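Local coordinates for toxin secretion ATP-binding protein (Vibrio parahaemolyticus RIMD 2210633, PDB 3B79), which probably couples ATP hydrolysis to toxin export across the membrane as an ABC transporter, and is represented here by its N-terminal peptidase C39-like domain, at residues C82-I87 with R92-T97; S11-S16 with E26-G31. All coordinates share one frame; numbering follows the deposited sequence.

Interaction 1: residues C82-I87 with R92-T97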
ATOM      1  N   CYS A  82       1.806  -0.106  -4.294  1.00 10.62           N
ATOM      2  CA  CYS A  82       2.726  -0.944  -3.538  1.00 10.66           C
ATOM      3  C   CYS A  82       2.788  -0.469  -2.098  1.00 10.10           C
ATOM      4  O   CYS A  82       2.287   0.612  -1.761  1.00 11.57           O
ATOM      5  CB  CYS A  82       4.143  -0.992  -4.138  1.00 12.15           C
ATOM      6  SG  CYS A  82       5.046   0.588  -4.061  1.00 12.90           S
ATOM      7  N   VAL A  83       3.372  -1.298  -1.239  1.00  9.38           N
ATOM      8  CA  VAL A  83       3.711  -0.847   0.094  1.00  8.79           C
ATOM      9  C   VAL A  83       5.093  -0.198   0.018  1.00  9.90           C
ATOM     10  O   VAL A  83       6.003  -0.756  -0.612  1.00 10.60           O
ATOM     11  CB  VAL A  83       3.773  -2.012   1.108  1.00  9.53           C
ATOM     12  CG1 VAL A  83       4.061  -1.527   2.514  1.00 11.07           C
ATOM     13  CG2 VAL A  83       2.436  -2.766   1.075  1.00 11.71           C
ATOM     14  N   LEU A  84       5.267   0.943   0.688  1.00  8.91           N
ATOM     15  CA  LEU A  84       6.588   1.507   0.923  1.00  8.82           C
ATOM     16  C   LEU A  84       6.982   1.113   2.338  1.00  9.50           C
ATOM     17  O   LEU A  84       6.347   1.534   3.327  1.00  9.24           O
ATOM     18  CB  LEU A  84       6.557   3.053   0.817  1.00  9.50           C
ATOM     19  CG  LEU A  84       7.921   3.701   1.060  1.00 10.10           C
ATOM     20  CD1 LEU A  84       8.996   3.215   0.054  1.00 11.42           C
ATOM     21  CD2 LEU A  84       7.789   5.262   0.967  1.00 10.95           C
ATOM     22  N   ASN A  85       8.054   0.320   2.430  1.00 10.37           N
ATOM     23  CA  ASN A  85       8.530  -0.153   3.732  1.00 11.35           C
ATOM     24  C   ASN A  85       9.640   0.734   4.296  1.00 11.98           C
ATOM     25  O   ASN A  85       9.680   0.978   5.510  1.00 13.40           O
ATOM     26  CB  ASN A  85       9.069  -1.583   3.577  1.00 11.68           C
ATOM     27  CG  ASN A  85       7.999  -2.566   3.050  1.00 11.60           C
ATOM     28  OD1 ASN A  85       7.261  -3.190   3.831  1.00 17.01           O
ATOM     29  ND2 ASN A  85       7.944  -2.746   1.788  1.00 11.63           N
ATOM     30  N   SER A  86      10.525   1.245   3.434  1.00 12.43           N
ATOM     31  CA  SER A  86      11.620   2.140   3.848  1.00 12.72           C
ATOM     32  C   SER A  86      12.261   2.770   2.624  1.00 11.87           C
ATOM     33  O   SER A  86      12.088   2.268   1.518  1.00 11.91           O
ATOM     34  CB  SER A  86      12.683   1.404   4.679  1.00 14.60           C
ATOM     35  OG  SER A  86      13.388   0.453   3.912  1.00 18.33           O
ATOM     36  N   ILE A  87      13.002   3.859   2.830  1.00 13.73           N
ATOM     37  CA  ILE A  87      13.841   4.471   1.785  1.00 14.31           C
ATOM     38  C   ILE A  87      15.205   4.777   2.343  1.00 14.89           C
ATOM     39  O   ILE A  87      15.302   5.324   3.450  1.00 17.30           O
ATOM     40  CB  ILE A  87      13.278   5.774   1.114  1.00 15.00           C
ATOM     41  CG1 ILE A  87      11.998   5.496   0.341  1.00 15.22           C
ATOM     42  CG2 ILE A  87      14.333   6.452   0.199  1.00 16.81           C
ATOM     43  CD1 ILE A  87      11.329   6.760  -0.256  1.00 16.50           C
ATOM     44  N   ARG A  92      20.204   5.248  -2.268  0.60 15.00           N
ATOM     45  CA  ARG A  92      19.139   5.511  -3.262  0.60 14.64           C
ATOM     46  C   ARG A  92      18.391   4.224  -3.619  0.60 13.82           C
ATOM     47  O   ARG A  92      18.231   3.862  -4.786  0.60 13.80           O
ATOM     48  CB  ARG A  92      19.698   6.264  -4.467  0.60 15.11           C
ATOM     49  CG  ARG A  92      20.175   7.679  -4.104  0.60 18.41           C
ATOM     50  CD  ARG A  92      20.682   8.413  -5.323  0.60 20.34           C
ATOM     51  NE  ARG A  92      19.632   8.809  -6.263  0.60 21.74           N
ATOM     52  CZ  ARG A  92      18.817   9.852  -6.085  0.60 22.98           C
ATOM     53  NH1 ARG A  92      18.909  10.598  -4.993  0.60 22.80           N
ATOM     54  NH2 ARG A  92      17.899  10.147  -6.998  0.60 23.92           N
ATOM     55  N   GLU A  93      17.912   3.557  -2.576  1.00 13.47           N
ATOM     56  CA  GLU A  93      17.166   2.323  -2.712  1.00 14.57           C
ATOM     57  C   GLU A  93      15.902   2.472  -1.888  1.00 13.93           C
ATOM     58  O   GLU A  93      15.921   3.095  -0.823  1.00 16.62           O
ATOM     59  CB  GLU A  93      17.992   1.161  -2.157  1.00 17.00           C
ATOM     60  CG  GLU A  93      19.175   0.769  -3.071  1.00 20.36           C
ATOM     61  CD  GLU A  93      18.723   0.043  -4.350  1.00 23.57           C
ATOM     62  OE1 GLU A  93      17.968  -0.968  -4.272  1.00 25.94           O
ATOM     63  OE2 GLU A  93      19.185   0.445  -5.429  1.00 30.45           O
ATOM     64  N   ALA A  94      14.809   1.914  -2.369  1.00 12.56           N
ATOM     65  CA  ALA A  94      13.575   1.840  -1.596  1.00 12.66           C
ATOM     66  C   ALA A  94      13.260   0.391  -1.349  1.00 12.22           C
ATOM     67  O   ALA A  94      13.500  -0.456  -2.226  1.00 14.09           O
ATOM     68  CB  ALA A  94      12.392   2.515  -2.362  1.00 13.71           C
ATOM     69  N   GLU A  95      12.721   0.097  -0.180  0.60 11.30           N
ATOM     70  CA  GLU A  95      12.197  -1.219   0.083  0.60 11.20           C
ATOM     71  C   GLU A  95      10.687  -1.138  -0.058  0.60 10.56           C
ATOM     72  O   GLU A  95      10.047  -0.270   0.569  0.60 10.76           O
ATOM     73  CB  GLU A  95      12.577  -1.710   1.474  0.60 11.84           C
ATOM     74  CG  GLU A  95      12.561  -3.208   1.650  0.60 16.24           C
ATOM     75  CD  GLU A  95      13.805  -3.897   1.105  0.60 18.25           C
ATOM     76  OE1 GLU A  95      13.777  -5.135   0.989  0.60 22.47           O
ATOM     77  OE2 GLU A  95      14.772  -3.223   0.730  0.60 19.62           O
ATOM     78  N   VAL A  96      10.162  -1.974  -0.948  1.00  9.68           N
ATOM     79  CA  VAL A  96       8.742  -1.969  -1.284  1.00 10.03           C
ATOM     80  C   VAL A  96       8.179  -3.380  -1.272  1.00  9.28           C
ATOM     81  O   VAL A  96       8.937  -4.358  -1.429  1.00 10.22           O
ATOM     82  CB  VAL A  96       8.470  -1.336  -2.690  1.00 10.83           C
ATOM     83  CG1 VAL A  96       8.821   0.141  -2.667  1.00 12.03           C
ATOM     84  CG2 VAL A  96       9.253  -2.089  -3.767  1.00 11.56           C
ATOM     85  N   THR A  97       6.866  -3.524  -1.111  1.00 10.37           N
ATOM     86  CA  THR A  97       6.239  -4.828  -1.237  1.00 10.34           C
ATOM     87  C   THR A  97       5.257  -4.683  -2.372  1.00  9.81           C
ATOM     88  O   THR A  97       4.349  -3.840  -2.319  1.00 10.12           O
ATOM     89  CB  THR A  97       5.567  -5.256   0.072  1.00 10.82           C
ATOM     90  OG1 THR A  97       6.504  -5.132   1.141  1.00 11.89           O
ATOM     91  CG2 THR A  97       5.100  -6.696   0.047  1.00 12.30           C
TER
HETATM   92  O   HOH W   1      15.476   1.162   2.038  1.00 30.81           O

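Interaction 2: residues S11-S16 with E26-G31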
ATOM      1  N   SER A  11      -1.549  -4.742  -1.051  1.00  9.89           N
ATOM      2  CA  SER A  11      -0.860  -3.788  -0.180  1.00 10.23           C
ATOM      3  C   SER A  11      -1.549  -3.706   1.197  1.00  9.85           C
ATOM      4  O   SER A  11      -0.891  -3.664   2.238  1.00 10.30           O
ATOM      5  CB  SER A  11      -0.836  -2.393  -0.838  1.00 10.54           C
ATOM      6  OG  SER A  11      -0.131  -2.438  -2.067  1.00 10.51           O
ATOM      7  N   LEU A  12      -2.892  -3.689   1.201  1.00 10.23           N
ATOM      8  CA  LEU A  12      -3.621  -3.589   2.465  1.00 11.16           C
ATOM      9  C   LEU A  12      -3.430  -4.844   3.312  1.00 11.32           C
ATOM     10  O   LEU A  12      -3.291  -4.745   4.537  1.00 11.35           O
ATOM     11  CB  LEU A  12      -5.116  -3.403   2.158  1.00 11.84           C
ATOM     12  CG  LEU A  12      -6.012  -3.319   3.386  1.00 14.38           C
ATOM     13  CD1 LEU A  12      -5.645  -2.129   4.281  1.00 15.54           C
ATOM     14  CD2 LEU A  12      -7.501  -3.264   2.959  1.00 14.52           C
ATOM     15  N   ILE A  13      -3.426  -6.011   2.676  0.60 10.82           N
ATOM     16  CA  ILE A  13      -3.217  -7.275   3.413  0.60 10.74           C
ATOM     17  C   ILE A  13      -1.855  -7.260   4.037  0.60 11.09           C
ATOM     18  O   ILE A  13      -1.716  -7.648   5.217  0.60  9.59           O
ATOM     19  CB  ILE A  13      -3.391  -8.476   2.473  0.60 10.91           C
ATOM     20  CG1 ILE A  13      -4.897  -8.697   2.219  0.60 11.18           C
ATOM     21  CG2 ILE A  13      -2.719  -9.777   3.055  0.60 12.26           C
ATOM     22  CD1 ILE A  13      -5.674  -9.277   3.336  0.60 17.97           C
ATOM     23  N   TYR A  14      -0.842  -6.811   3.303  1.00 11.08           N
ATOM     24  CA  TYR A  14       0.513  -6.741   3.883  1.00 10.84           C
ATOM     25  C   TYR A  14       0.477  -5.855   5.137  1.00 10.19           C
ATOM     26  O   TYR A  14       0.990  -6.252   6.197  1.00 10.93           O
ATOM     27  CB  TYR A  14       1.557  -6.189   2.880  1.00 11.03           C
ATOM     28  CG  TYR A  14       2.892  -6.044   3.559  1.00 10.97           C
ATOM     29  CD1 TYR A  14       3.787  -7.106   3.588  1.00 12.59           C
ATOM     30  CD2 TYR A  14       3.207  -4.881   4.263  1.00 11.25           C
ATOM     31  CE1 TYR A  14       4.979  -6.979   4.282  1.00 12.91           C
ATOM     32  CE2 TYR A  14       4.387  -4.773   4.981  1.00 12.08           C
ATOM     33  CZ  TYR A  14       5.277  -5.841   4.997  1.00 12.58           C
ATOM     34  OH  TYR A  14       6.467  -5.683   5.738  1.00 15.84           O
ATOM     35  N   VAL A  15      -0.131  -4.662   5.058  1.00 10.29           N
ATOM     36  CA  VAL A  15      -0.118  -3.811   6.216  1.00 10.87           C
ATOM     37  C   VAL A  15      -0.903  -4.412   7.376  1.00 10.63           C
ATOM     38  O   VAL A  15      -0.497  -4.302   8.546  1.00 11.25           O
ATOM     39  CB  VAL A  15      -0.591  -2.368   5.860  1.00 10.79           C
ATOM     40  CG1 VAL A  15      -0.633  -1.520   7.137  1.00 12.86           C
ATOM     41  CG2 VAL A  15       0.346  -1.780   4.806  1.00 12.21           C
ATOM     42  N   SER A  16      -2.068  -4.995   7.114  0.60 10.68           N
ATOM     43  CA  SER A  16      -2.859  -5.633   8.166  0.60 10.13           C
ATOM     44  C   SER A  16      -2.008  -6.670   8.909  0.60  9.69           C
ATOM     45  O   SER A  16      -1.962  -6.667  10.138  0.60 11.30           O
ATOM     46  CB  SER A  16      -4.104  -6.261   7.522  0.60 11.29           C
ATOM     47  OG  SER A  16      -4.862  -7.051   8.399  0.60 12.77           O
ATOM     48  N   GLU A  26     -11.163 -11.836   1.893  0.60 31.44           N
ATOM     49  CA  GLU A  26     -12.644 -11.855   1.844  0.60 31.86           C
ATOM     50  C   GLU A  26     -13.308 -10.850   2.786  0.60 30.44           C
ATOM     51  O   GLU A  26     -14.129 -10.029   2.352  0.60 30.59           O
ATOM     52  CB  GLU A  26     -13.228 -13.271   2.107  0.60 32.24           C
ATOM     53  CG  GLU A  26     -13.801 -14.007   0.871  0.60 34.00           C
ATOM     54  CD  GLU A  26     -14.385 -15.396   1.200  0.60 34.97           C
ATOM     55  OE1 GLU A  26     -15.064 -15.538   2.249  0.60 38.34           O
ATOM     56  OE2 GLU A  26     -14.172 -16.350   0.402  0.60 38.75           O
ATOM     57  N   ALA A  27     -12.945 -10.906   4.067  1.00 29.01           N
ATOM     58  CA  ALA A  27     -13.452  -9.961   5.058  1.00 27.10           C
ATOM     59  C   ALA A  27     -13.187  -8.527   4.620  1.00 24.65           C
ATOM     60  O   ALA A  27     -14.033  -7.632   4.826  1.00 24.71           O
ATOM     61  CB  ALA A  27     -12.822 -10.222   6.438  1.00 27.61           C
ATOM     62  N   LEU A  28     -12.032  -8.299   4.004  1.00 21.74           N
ATOM     63  CA  LEU A  28     -11.654  -6.910   3.710  1.00 21.20           C
ATOM     64  C   LEU A  28     -12.470  -6.285   2.603  1.00 20.91           C
ATOM     65  O   LEU A  28     -12.609  -5.056   2.532  1.00 21.78           O
ATOM     66  CB  LEU A  28     -10.192  -6.786   3.319  1.00 20.17           C
ATOM     67  CG  LEU A  28      -9.261  -7.324   4.390  1.00 23.23           C
ATOM     68  CD1 LEU A  28      -7.843  -6.861   4.097  1.00 24.10           C
ATOM     69  CD2 LEU A  28      -9.693  -6.949   5.781  1.00 26.11           C
ATOM     70  N   VAL A  29     -12.989  -7.109   1.702  1.00 19.37           N
ATOM     71  CA  VAL A  29     -13.813  -6.549   0.614  1.00 22.12           C
ATOM     72  C   VAL A  29     -15.311  -6.774   0.825  1.00 22.30           C
ATOM     73  O   VAL A  29     -16.113  -6.374  -0.019  1.00 22.69           O
ATOM     74  CB  VAL A  29     -13.360  -7.050  -0.771  1.00 21.59           C
ATOM     75  CG1 VAL A  29     -11.906  -6.647  -1.062  1.00 23.58           C
ATOM     76  CG2 VAL A  29     -13.555  -8.571  -0.865  1.00 25.10           C
ATOM     77  N   ASN A  30     -15.696  -7.403   1.941  1.00 23.45           N
ATOM     78  CA  ASN A  30     -17.111  -7.778   2.158  1.00 25.19           C
ATOM     79  C   ASN A  30     -18.053  -6.595   2.141  1.00 25.13           C
ATOM     80  O   ASN A  30     -17.900  -5.667   2.926  1.00 25.35           O
ATOM     81  CB  ASN A  30     -17.275  -8.527   3.497  1.00 26.40           C
ATOM     82  CG  ASN A  30     -18.665  -9.187   3.638  1.00 29.89           C
ATOM     83  OD1 ASN A  30     -19.242  -9.224   4.717  1.00 37.29           O
ATOM     84  ND2 ASN A  30     -19.175  -9.704   2.545  1.00 31.72           N
ATOM     85  N   GLY A  31     -19.062  -6.662   1.276  1.00 25.75           N
ATOM     86  CA  GLY A  31     -20.047  -5.589   1.173  1.00 26.27           C
ATOM     87  C   GLY A  31     -19.593  -4.336   0.423  1.00 26.32           C
ATOM     88  O   GLY A  31     -20.303  -3.316   0.437  1.00 28.18           O
TER

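Interaction 1: residues C82-I87 with R92-T97
Two consecutive residues, Asn85 and Ser86, stand opposite the single residue Glu95, a classic beta bulge. Asn85 N lies 2.8 Å from Glu95 O, and Ser86 N reaches Glu95 O at 3.3 Å. Both donors approach from the same face of the carbonyl plane. The CB of Asn85 points toward the partner strand. CG stands anti to the carbonyl carbon, beside the backbone N (chi1 -59°), which places ND2 by Thr97. The Asn85 side chain lies nearly perpendicular to that of Thr97. Asn85 ND2 donates to Thr97 OG1 at 2.9 Å, with an angle of 156° at the hydrogen and the acceptor 16° out of the amide plane. A weak second bond runs from Asn85 ND2 to Glu95 O, which already takes both bulge amides.

The two segments belong to the hairpin of strands 80-88 and 93-97. It forms part of the antiparallel sheet of a papain-like, clan CA fold. Glu95 N donates to Ser86 O at 2.8 Å, and Val83 with Thr97 is a hydrogen-bonded pair, closed by Val83 N to Thr97 O at 2.9 Å. The Val83 and Thr97 side chains run alongside each other, on the sheet face where Tyr14 of helix 7-18 packs. The other face is apolar. There Leu84 CD1 comes within 4.1 Å of Val96 CG1, and Ile87 CG1 rests 4.0 Å from Ala94 CB. Leu113 of helix 110-116 covers Leu84, Ala94 and Val96. Ser86 OG approaches Glu95 CB to 3.4 Å, while the Glu95 chain bends away, and in the conformer described OE2 hydrogen-bonds Ser107 OG.

Interaction 2: residues S11-S16 with E26-G31
Leu28 reaches across to Leu12 and Ile13, joining the short helix 25-29 to helix 7-18. In this papain-like, clan CA domain, helix 7-18 is the long N-terminal helix that packs against the sheet. The short helix lies beyond it, on the side turned from strands 80-88 and 93-97. Along 26-31, Glu26 comes first. Its carbonyl takes the amide of Val29, with Val29 N to Glu26 O at 3.2 Å. Ala27 N is held by Ser24 OG, which fastens the early part of this weakly bonded turn.

Leu28 follows and supplies all of this segment's side of the apolar contact. Its CG stands anti to the carbonyl carbon (chi1 -57°), and the extended chi2 (-166°) carries CD1 farther out, up to helix 7-18. CD1 sits between two side chains there. It meets Leu12 tip to tip, with Leu28 CD1 to Leu12 CD2 at 3.8 Å. Ile13 approaches at a slant, with its CG1 3.9 Å from Leu28 CD1. The Ile13 CD1 methyl is placed even closer, but Ile13 is modelled in two conformers, so that tight fit is doubtful. All three side chains are buried. Helix 44-51 helps close the site: Leu12 touches Leu44, Ala47 and Ala48, and Leu28 touches Ala51.

Farther along, a weak bond links Asn30 N to Ala27 O at 3.3 Å. Asn30 O accepts a hydrogen bond from Arg50 NE of helix 44-51.

Helix 7-18 connects the two contacts. Its Leu12 and Ile13 serve interaction 2, while Ser11 and Tyr14 lean on the hairpin of interaction 1. The centres of the two contacts are about 20 Å apart, on opposite sides of the chain's centre. They still touch. Tyr14 OH lies 3.2 Å from Asn85 OD1, a packing contact at the bulge. Tyr14 CD1 packs 3.8 Å from Thr97 CG2, and Val83 CG2 lies 3.6 Å from Ser11 O. Along the chain they come in series, with 11-16 and 26-31 paired before the hairpin begins. Both lie in the peptidase C39 family region.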